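Local coordinates for protein Esterase/lipase (Lactobacillus rhamnosus, PDB 4N5H) that probably hydrolyses carboxylic esters, and may also transfer acyl groups, as an alpha/beta-hydrolase of the esterase/lipase type, at residues F177-P185 / P233-D243; L53-R61 / W125-F135. The protein carries 1 engineered substitution. All coordinates share one frame; numbering follows the deposited sequence.

Interaction 1 (F177-P185 / P233-D243); sequences FTLVALVCP and PPFMLIGGQND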
loop_
_atom_site.group_PDB
_atom_site.type_symbol
_atom_site.label_atom_id
_atom_site.label_comp_id
_atom_site.label_asym_id
_atom_site.label_seq_id
_atom_site.Cartn_x
_atom_site.Cartn_y
_atom_site.Cartn_z
ATOM N N PHE A 177 37.865 -9.654 -3.526
ATOM C CA PHE A 177 37.263 -8.494 -2.853
ATOM C C PHE A 177 38.244 -7.338 -2.835
ATOM O O PHE A 177 39.425 -7.511 -2.377
ATOM C CB PHE A 177 36.857 -8.850 -1.433
ATOM C CG PHE A 177 36.036 -10.094 -1.346
ATOM C CD1 PHE A 177 36.423 -11.152 -0.568
ATOM C CD2 PHE A 177 34.875 -10.183 -2.093
ATOM C CE1 PHE A 177 35.650 -12.330 -0.527
ATOM C CE2 PHE A 177 34.094 -11.324 -2.014
ATOM C CZ PHE A 177 34.491 -12.410 -1.271
ATOM N N THR A 178 37.832 -6.208 -3.375
ATOM C CA THR A 178 38.600 -4.987 -3.371
ATOM C C THR A 178 38.693 -4.346 -1.969
ATOM O O THR A 178 39.742 -3.827 -1.556
ATOM C CB THR A 178 37.980 -3.997 -4.387
ATOM O OG1 THR A 178 37.883 -4.651 -5.636
ATOM C CG2 THR A 178 38.812 -2.733 -4.537
ATOM N N LEU A 179 37.602 -4.436 -1.219
ATOM C CA LEU A 179 37.490 -3.876 0.090
ATOM C C LEU A 179 36.444 -4.719 0.833
ATOM O O LEU A 179 35.466 -5.125 0.196
ATOM C CB LEU A 179 36.961 -2.448 -0.009
ATOM C CG LEU A 179 36.680 -1.709 1.311
ATOM C CD1 LEU A 179 37.877 -1.589 2.290
ATOM C CD2 LEU A 179 36.161 -0.268 1.007
ATOM N N VAL A 180 36.626 -4.911 2.106
ATOM C CA VAL A 180 35.665 -5.565 2.963
ATOM C C VAL A 180 35.289 -4.568 4.058
ATOM O O VAL A 180 36.078 -4.190 4.930
ATOM C CB VAL A 180 36.190 -6.825 3.564
ATOM C CG1 VAL A 180 35.146 -7.492 4.384
ATOM C CG2 VAL A 180 36.667 -7.803 2.520
ATOM N N ALA A 181 34.013 -4.139 4.012
ATOM C CA ALA A 181 33.490 -3.131 4.946
ATOM C C ALA A 181 32.536 -3.772 5.963
ATOM O O ALA A 181 31.546 -4.409 5.582
ATOM C CB ALA A 181 32.776 -2.037 4.254
ATOM N N LEU A 182 32.906 -3.657 7.217
ATOM C CA LEU A 182 32.139 -4.294 8.304
ATOM C C LEU A 182 31.431 -3.224 9.078
ATOM O O LEU A 182 32.067 -2.307 9.596
ATOM C CB LEU A 182 33.048 -5.093 9.193
ATOM C CG LEU A 182 33.973 -6.101 8.502
ATOM C CD1 LEU A 182 34.913 -6.742 9.511
ATOM C CD2 LEU A 182 33.250 -7.119 7.681
ATOM N N VAL A 183 30.133 -3.343 9.227
ATOM C CA VAL A 183 29.353 -2.356 9.951
ATOM C C VAL A 183 28.915 -2.987 11.294
ATOM O O VAL A 183 28.114 -3.894 11.303
ATOM C CB VAL A 183 28.078 -1.887 9.158
ATOM C CG1 VAL A 183 27.204 -0.913 9.938
ATOM C CG2 VAL A 183 28.494 -1.238 7.856
ATOM N N CYS A 184 29.405 -2.444 12.400
ATOM C CA CYS A 184 29.148 -2.945 13.737
ATOM C C CYS A 184 29.226 -4.477 13.802
ATOM O O CYS A 184 28.302 -5.147 14.225
ATOM C CB CYS A 184 27.767 -2.520 14.292
ATOM S SG CYS A 184 27.569 -0.713 14.331
ATOM N N PRO A 185 30.368 -5.023 13.347
ATOM C CA PRO A 185 30.415 -6.473 13.250
ATOM C C PRO A 185 30.437 -7.138 14.628
ATOM O O PRO A 185 30.927 -6.551 15.597
ATOM C CB PRO A 185 31.754 -6.754 12.589
ATOM C CG PRO A 185 32.561 -5.584 12.962
ATOM C CD PRO A 185 31.601 -4.406 12.859
ATOM N N PRO A 233 42.440 -8.701 1.665
ATOM C CA PRO A 233 42.140 -7.386 1.207
ATOM C C PRO A 233 42.157 -6.370 2.349
ATOM O O PRO A 233 42.053 -6.729 3.549
ATOM C CB PRO A 233 40.681 -7.543 0.645
ATOM C CG PRO A 233 40.174 -8.757 1.231
ATOM C CD PRO A 233 41.290 -9.605 1.707
ATOM N N PRO A 234 42.069 -5.101 1.974
ATOM C CA PRO A 234 41.851 -4.073 2.982
ATOM C C PRO A 234 40.399 -4.119 3.539
ATOM O O PRO A 234 39.507 -4.605 2.844
ATOM C CB PRO A 234 42.048 -2.770 2.256
ATOM C CG PRO A 234 42.328 -3.153 0.869
ATOM C CD PRO A 234 42.097 -4.575 0.630
ATOM N N PHE A 235 40.301 -3.753 4.810
ATOM C CA PHE A 235 39.057 -3.705 5.572
ATOM C C PHE A 235 38.702 -2.278 5.884
ATOM O O PHE A 235 39.555 -1.348 5.931
ATOM C CB PHE A 235 39.118 -4.457 6.852
ATOM C CG PHE A 235 39.039 -5.976 6.663
ATOM C CD1 PHE A 235 40.086 -6.696 6.115
ATOM C CD2 PHE A 235 37.891 -6.698 7.026
ATOM C CE1 PHE A 235 39.992 -8.082 5.940
ATOM C CE2 PHE A 235 37.854 -8.049 6.881
ATOM C CZ PHE A 235 38.854 -8.755 6.305
ATOM N N MET A 236 37.392 -2.053 6.103
ATOM C CA MET A 236 36.927 -0.752 6.647
ATOM C C MET A 236 35.958 -1.040 7.776
ATOM O O MET A 236 34.972 -1.836 7.578
ATOM C CB MET A 236 36.260 0.073 5.578
ATOM C CG MET A 236 35.768 1.418 6.053
ATOM S SD MET A 236 34.969 2.342 4.749
ATOM C CE MET A 236 34.534 3.849 5.652
ATOM N N LEU A 237 36.210 -0.500 8.945
ATOM C CA LEU A 237 35.421 -0.794 10.106
ATOM C C LEU A 237 34.588 0.440 10.426
ATOM O O LEU A 237 35.139 1.513 10.652
ATOM C CB LEU A 237 36.271 -1.162 11.316
ATOM C CG LEU A 237 35.572 -1.360 12.623
ATOM C CD1 LEU A 237 34.557 -2.515 12.486
ATOM C CD2 LEU A 237 36.612 -1.664 13.727
ATOM N N ILE A 238 33.275 0.234 10.409
ATOM C CA ILE A 238 32.239 1.255 10.608
ATOM C C ILE A 238 31.454 0.967 11.835
ATOM O O ILE A 238 31.018 -0.159 12.067
ATOM C CB ILE A 238 31.333 1.289 9.374
ATOM C CG1 ILE A 238 32.116 1.695 8.141
ATOM C CG2 ILE A 238 30.113 2.167 9.581
ATOM C CD1 ILE A 238 31.421 1.390 6.815
ATOM N N GLY A 239 31.178 2.017 12.630
ATOM C CA GLY A 239 30.386 1.840 13.842
ATOM C C GLY A 239 30.534 3.053 14.714
ATOM O O GLY A 239 30.580 4.201 14.197
ATOM N N GLY A 240 30.566 2.837 16.024
ATOM C CA GLY A 240 30.733 3.973 16.906
ATOM C C GLY A 240 30.512 3.650 18.334
ATOM O O GLY A 240 30.037 2.572 18.706
ATOM N N GLN A 241 30.820 4.641 19.210
ATOM C CA GLN A 241 30.719 4.423 20.622
ATOM C C GLN A 241 29.308 4.268 21.135
ATOM O O GLN A 241 29.145 3.727 22.226
ATOM C CB GLN A 241 31.376 5.625 21.345
ATOM C CG GLN A 241 32.807 5.746 20.966
ATOM C CD GLN A 241 33.518 6.781 21.808
ATOM O OE1 GLN A 241 33.062 7.909 21.940
ATOM N NE2 GLN A 241 34.686 6.404 22.320
ATOM N N ASN A 242 28.248 4.599 20.375
ATOM C CA ASN A 242 26.901 4.298 20.738
ATOM C C ASN A 242 26.344 3.008 20.114
ATOM O O ASN A 242 25.173 2.693 20.258
ATOM C CB ASN A 242 25.962 5.507 20.476
ATOM C CG ASN A 242 25.906 6.422 21.687
ATOM O OD1 ASN A 242 25.553 5.967 22.764
ATOM N ND2 ASN A 242 26.330 7.653 21.540
ATOM N N ASP A 243 27.177 2.240 19.407
ATOM C CA ASP A 243 26.836 0.869 19.033
ATOM C C ASP A 243 26.750 -0.021 20.277
ATOM O O ASP A 243 27.687 -0.052 21.038
ATOM C CB ASP A 243 27.941 0.393 18.053
ATOM C CG ASP A 243 27.811 -1.076 17.680
ATOM O OD1 ASP A 243 26.674 -1.597 17.742
ATOM O OD2 ASP A 243 28.825 -1.654 17.301
#

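Interaction 2 (L53-R61 / W125-F135); sequences LNLYYPAKR and WLSHFGPQRGF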
loop_
_atom_site.group_PDB
_atom_site.type_symbol
_atom_site.label_atom_id
_atom_site.label_comp_id
_atom_site.label_asym_id
_atom_site.label_seq_id
_atom_site.Cartn_x
_atom_site.Cartn_y
_atom_site.Cartn_z
ATOM N N LEU A 53 18.364 -14.635 -3.858
ATOM C CA LEU A 53 19.072 -13.299 -3.806
ATOM C C LEU A 53 18.287 -12.259 -4.586
ATOM O O LEU A 53 17.466 -12.599 -5.463
ATOM C CB LEU A 53 20.568 -13.389 -4.189
ATOM C CG LEU A 53 20.844 -13.949 -5.569
ATOM C CD1 LEU A 53 20.695 -12.875 -6.666
ATOM C CD2 LEU A 53 22.264 -14.421 -5.705
ATOM N N ASN A 54 18.615 -10.973 -4.282
ATOM C CA ASN A 54 18.112 -9.844 -5.019
ATOM C C ASN A 54 19.303 -9.128 -5.639
ATOM O O ASN A 54 20.414 -9.084 -5.041
ATOM C CB ASN A 54 17.400 -8.794 -4.137
ATOM C CG ASN A 54 16.103 -9.314 -3.509
ATOM O OD1 ASN A 54 15.450 -10.194 -3.970
ATOM N ND2 ASN A 54 15.785 -8.727 -2.409
ATOM N N LEU A 55 19.011 -8.506 -6.770
ATOM C CA LEU A 55 19.945 -7.598 -7.472
ATOM C C LEU A 55 19.325 -6.217 -7.584
ATOM O O LEU A 55 18.145 -6.029 -7.921
ATOM C CB LEU A 55 20.302 -8.096 -8.860
ATOM C CG LEU A 55 20.778 -9.576 -8.932
ATOM C CD1 LEU A 55 21.061 -9.999 -10.336
ATOM C CD2 LEU A 55 22.009 -9.789 -8.059
ATOM N N TYR A 56 20.183 -5.195 -7.424
ATOM C CA TYR A 56 19.719 -3.806 -7.408
ATOM C C TYR A 56 20.666 -2.988 -8.325
ATOM O O TYR A 56 21.895 -3.213 -8.377
ATOM C CB TYR A 56 19.800 -3.169 -6.015
ATOM C CG TYR A 56 19.187 -3.973 -4.896
ATOM C CD1 TYR A 56 19.840 -5.030 -4.306
ATOM C CD2 TYR A 56 17.954 -3.580 -4.368
ATOM C CE1 TYR A 56 19.279 -5.745 -3.254
ATOM C CE2 TYR A 56 17.403 -4.260 -3.278
ATOM C CZ TYR A 56 18.068 -5.382 -2.751
ATOM O OH TYR A 56 17.541 -6.028 -1.649
ATOM N N TYR A 57 20.085 -2.002 -9.001
ATOM C CA TYR A 57 20.812 -1.170 -9.942
ATOM C C TYR A 57 20.218 0.258 -9.995
ATOM O O TYR A 57 19.081 0.501 -9.738
ATOM C CB TYR A 57 20.521 -1.705 -11.379
ATOM C CG TYR A 57 20.722 -3.209 -11.577
ATOM C CD1 TYR A 57 19.683 -4.068 -11.375
ATOM C CD2 TYR A 57 21.909 -3.741 -11.996
ATOM C CE1 TYR A 57 19.793 -5.401 -11.553
ATOM C CE2 TYR A 57 22.053 -5.093 -12.212
ATOM C CZ TYR A 57 20.949 -5.946 -11.987
ATOM O OH TYR A 57 21.084 -7.294 -12.229
ATOM N N PRO A 58 21.086 1.181 -10.389
ATOM C CA PRO A 58 20.485 2.532 -10.670
ATOM C C PRO A 58 19.494 2.413 -11.794
ATOM O O PRO A 58 19.700 1.568 -12.671
ATOM C CB PRO A 58 21.747 3.332 -11.117
ATOM C CG PRO A 58 22.756 2.334 -11.494
ATOM C CD PRO A 58 22.503 1.078 -10.745
ATOM N N ALA A 59 18.417 3.185 -11.762
ATOM C CA ALA A 59 17.488 3.150 -12.876
ATOM C C ALA A 59 18.079 3.574 -14.203
ATOM O O ALA A 59 17.680 2.993 -15.189
ATOM C CB ALA A 59 16.235 3.930 -12.555
ATOM N N LYS A 60 18.974 4.512 -14.247
ATOM C CA LYS A 60 19.635 4.862 -15.510
ATOM C C LYS A 60 21.083 4.542 -15.351
ATOM O O LYS A 60 21.743 5.140 -14.506
ATOM C CB LYS A 60 19.432 6.393 -15.730
ATOM N N ARG A 61 21.604 3.571 -16.083
ATOM C CA ARG A 61 23.025 3.180 -15.931
ATOM C C ARG A 61 23.961 4.064 -16.794
ATOM O O ARG A 61 23.747 4.135 -17.981
ATOM C CB ARG A 61 23.237 1.746 -16.419
ATOM C CG ARG A 61 22.182 0.809 -15.930
ATOM C CD ARG A 61 22.518 -0.666 -16.207
ATOM N NE ARG A 61 21.439 -1.399 -15.613
ATOM C CZ ARG A 61 21.372 -2.715 -15.489
ATOM N NH1 ARG A 61 22.394 -3.471 -15.910
ATOM N NH2 ARG A 61 20.280 -3.242 -14.925
ATOM N N TRP A 125 27.134 -18.056 -7.989
ATOM C CA TRP A 125 26.101 -17.653 -8.907
ATOM C C TRP A 125 26.431 -16.327 -9.572
ATOM O O TRP A 125 26.359 -16.173 -10.798
ATOM C CB TRP A 125 24.771 -17.559 -8.160
ATOM C CG TRP A 125 23.594 -17.354 -9.083
ATOM C CD1 TRP A 125 22.779 -18.307 -9.620
ATOM C CD2 TRP A 125 23.104 -16.112 -9.552
ATOM N NE1 TRP A 125 21.824 -17.744 -10.398
ATOM C CE2 TRP A 125 21.948 -16.383 -10.330
ATOM C CE3 TRP A 125 23.478 -14.777 -9.335
ATOM C CZ2 TRP A 125 21.242 -15.379 -10.981
ATOM C CZ3 TRP A 125 22.731 -13.799 -9.953
ATOM C CH2 TRP A 125 21.674 -14.101 -10.791
ATOM N N LEU A 126 26.798 -15.355 -8.765
ATOM C CA LEU A 126 27.103 -14.034 -9.331
ATOM C C LEU A 126 28.314 -14.111 -10.290
ATOM O O LEU A 126 28.367 -13.380 -11.304
ATOM C CB LEU A 126 27.352 -13.022 -8.198
ATOM C CG LEU A 126 27.293 -11.537 -8.617
ATOM C CD1 LEU A 126 25.900 -11.099 -9.004
ATOM C CD2 LEU A 126 27.759 -10.673 -7.414
ATOM N N SER A 127 29.294 -14.939 -9.971
ATOM C CA SER A 127 30.441 -15.053 -10.874
ATOM C C SER A 127 30.018 -15.610 -12.221
ATOM O O SER A 127 30.622 -15.279 -13.202
ATOM C CB SER A 127 31.547 -15.951 -10.243
ATOM O OG SER A 127 31.206 -17.308 -10.295
ATOM N N HIS A 128 28.981 -16.443 -12.309
ATOM C CA HIS A 128 28.486 -17.025 -13.552
ATOM C C HIS A 128 27.550 -16.052 -14.309
ATOM O O HIS A 128 27.588 -15.982 -15.556
ATOM C CB HIS A 128 27.694 -18.314 -13.277
ATOM C CG HIS A 128 28.523 -19.398 -12.687
ATOM N ND1 HIS A 128 27.996 -20.443 -11.920
ATOM C CD2 HIS A 128 29.845 -19.533 -12.631
ATOM C CE1 HIS A 128 28.973 -21.263 -11.599
ATOM N NE2 HIS A 128 30.108 -20.727 -12.002
ATOM N N PHE A 129 26.662 -15.366 -13.581
ATOM C CA PHE A 129 25.545 -14.648 -14.160
ATOM C C PHE A 129 25.587 -13.148 -14.026
ATOM O O PHE A 129 24.812 -12.412 -14.644
ATOM C CB PHE A 129 24.216 -15.282 -13.618
ATOM C CG PHE A 129 24.140 -16.737 -13.870
ATOM C CD1 PHE A 129 24.198 -17.603 -12.827
ATOM C CD2 PHE A 129 24.149 -17.249 -15.153
ATOM C CE1 PHE A 129 24.243 -18.977 -12.985
ATOM C CE2 PHE A 129 24.168 -18.616 -15.336
ATOM C CZ PHE A 129 24.206 -19.495 -14.247
ATOM N N GLY A 130 26.445 -12.603 -13.140
ATOM C CA GLY A 130 26.469 -11.206 -12.859
ATOM C C GLY A 130 26.937 -10.368 -14.035
ATOM O O GLY A 130 26.243 -9.350 -14.399
ATOM N N PRO A 131 28.087 -10.718 -14.575
ATOM C CA PRO A 131 28.573 -9.810 -15.666
ATOM C C PRO A 131 27.649 -9.588 -16.823
ATOM O O PRO A 131 27.586 -8.476 -17.355
ATOM C CB PRO A 131 29.878 -10.473 -16.091
ATOM C CG PRO A 131 30.378 -11.098 -14.852
ATOM C CD PRO A 131 29.106 -11.675 -14.179
ATOM N N GLN A 132 26.925 -10.614 -17.231
ATOM C CA GLN A 132 25.980 -10.472 -18.344
ATOM C C GLN A 132 24.868 -9.488 -18.064
ATOM O O GLN A 132 24.221 -9.056 -19.003
ATOM C CB GLN A 132 25.467 -11.800 -18.749
ATOM C CG GLN A 132 24.476 -12.347 -17.936
ATOM C CD GLN A 132 24.220 -13.889 -18.225
ATOM O OE1 GLN A 132 23.917 -14.568 -17.312
ATOM N NE2 GLN A 132 24.327 -14.378 -19.484
ATOM N N ARG A 133 24.613 -9.167 -16.762
ATOM C CA ARG A 133 23.538 -8.248 -16.412
ATOM C C ARG A 133 23.998 -7.006 -15.691
ATOM O O ARG A 133 23.200 -6.253 -15.105
ATOM C CB ARG A 133 22.448 -9.020 -15.634
ATOM C CG ARG A 133 22.815 -9.408 -14.257
ATOM C CD ARG A 133 21.889 -10.562 -13.705
ATOM N NE ARG A 133 22.127 -11.796 -14.445
ATOM C CZ ARG A 133 21.235 -12.596 -14.960
ATOM N NH1 ARG A 133 19.914 -12.440 -14.704
ATOM N NH2 ARG A 133 21.661 -13.574 -15.692
ATOM N N GLY A 134 25.297 -6.670 -15.798
ATOM C CA GLY A 134 25.772 -5.416 -15.262
ATOM C C GLY A 134 26.767 -5.373 -14.178
ATOM O O GLY A 134 27.237 -4.274 -13.793
ATOM N N PHE A 135 27.174 -6.523 -13.673
ATOM C CA PHE A 135 28.130 -6.523 -12.589
ATOM C C PHE A 135 29.583 -6.557 -13.095
ATOM O O PHE A 135 29.999 -7.524 -13.781
ATOM C CB PHE A 135 27.926 -7.756 -11.678
ATOM C CG PHE A 135 26.703 -7.647 -10.810
ATOM C CD1 PHE A 135 25.412 -7.740 -11.354
ATOM C CD2 PHE A 135 26.813 -7.313 -9.448
ATOM C CE1 PHE A 135 24.280 -7.532 -10.578
ATOM C CE2 PHE A 135 25.706 -7.040 -8.685
ATOM C CZ PHE A 135 24.439 -7.170 -9.236
HETATM O O HOH W 1 20.233 -6.170 -15.175
#

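Interaction 1 (F177-P185 / P233-D243)
V180 and F235 face each other as a bridge pair where strands 179-183 and 235-240 run parallel, and the valine lies alongside the ring, pointing the same way. Taken from its root, V180 CB stands over one face of the F235 ring in a CH-pi contact, 4.1 Å from the ring centroid and shifted toward the rim. V180 CG1, anti to the backbone N (chi1 -177°), continues along that ring to meet F235 CE2 at 3.7 Å. V180 CG2, the other branch, turns back to P233 CG at 3.9 Å. L182 CD1 reaches the edge of the same ring near its plane, so V180 and L182 hold the phenyl from two directions.

Five backbone hydrogen bonds join the strands, from V180 N to P234 O at the start to C184 N to I238 O, 2.8 Å and almost straight at 178°, at the end. Beyond that last bond C184 CB comes within 3.3 Å of D243 OD2. D243 OD1 is hydrogen-bonded to H278 ND1, consistent with a Ser-His-Asp triad completed by S146, so the strand ends lead into the probable active site.

Strand 140-145 pairs with the far edge of 179-183. L182 and L237 pack against helix 246-258, while A181 and I238, on the other face, meet helix 288-311.

Interaction 2 (L53-R61 / W125-F135)
R133 O is gripped from two sources: R61 NH1 donates to it at 3.0 Å, and a water that accepts from R61 NH2 donates to the same oxygen. The direct bond comes from above the carbonyl plane, with an N-H...O angle of 149°. This is strand-to-helix packing in the alpha/beta-hydrolase fold, where strand 52-58 of the central sheet meets the end of helix 112-129 and the turn that follows it. The R61 chain is extended from CG to NE and lays its guanidinium over one face of the Y57 ring, NH2 near the rim. Y57 CE2 also lies 3.3 Å from R133 O, and Y57 OH, hydrogen-bonded to E38, sits at the edge of the F135 ring, 3.6 Å from F135 CE1.

R133 itself is bent at chi3 (67°), which brings R133 NE back to F129 O for a nearly straight bond of 2.8 Å, while NH2 reaches Q132 OE1 and forms a salt bridge to E289 of a neighbouring subunit. With R133 cut back to an alanine, F129 O is likely to lose this donor and E289 of the neighbouring subunit its positive mate, and a gap would probably open beside L55.

L55 carries much of the apolar part, with L53 CD2 against W125 CE3 beside it. L55 and R133 cross at about a right angle, L55 CD1 touching R133 CD and coming to the edge of the W125 ring, while L55 CD2 touches F135 CZ. L126 CD1 lies over the centre of the F135 ring, 3.8 Å above its plane.

In the fold
Both contacts belong to the same central sheet, but their centres lie 24 Å apart and their nearest atoms about 8 Å, so they do not touch. Interaction 1 is deep in the chain and joins two neighbouring parallel strands through main-chain hydrogen bonds and apolar packing that includes an aromatic ring, and it carries the probable catalytic aspartate. Interaction 2 lies farther out, its centre about 18 Å from the chain centre, and sets a strand against a helix end without any strand pairing between its segments. It is largely buried too, yet R61 among its touching residues is exposed; that arginine, a water and a salt bridge to another subunit supply the polar chemistry, where interaction 1 relies across its strands on backbone amides.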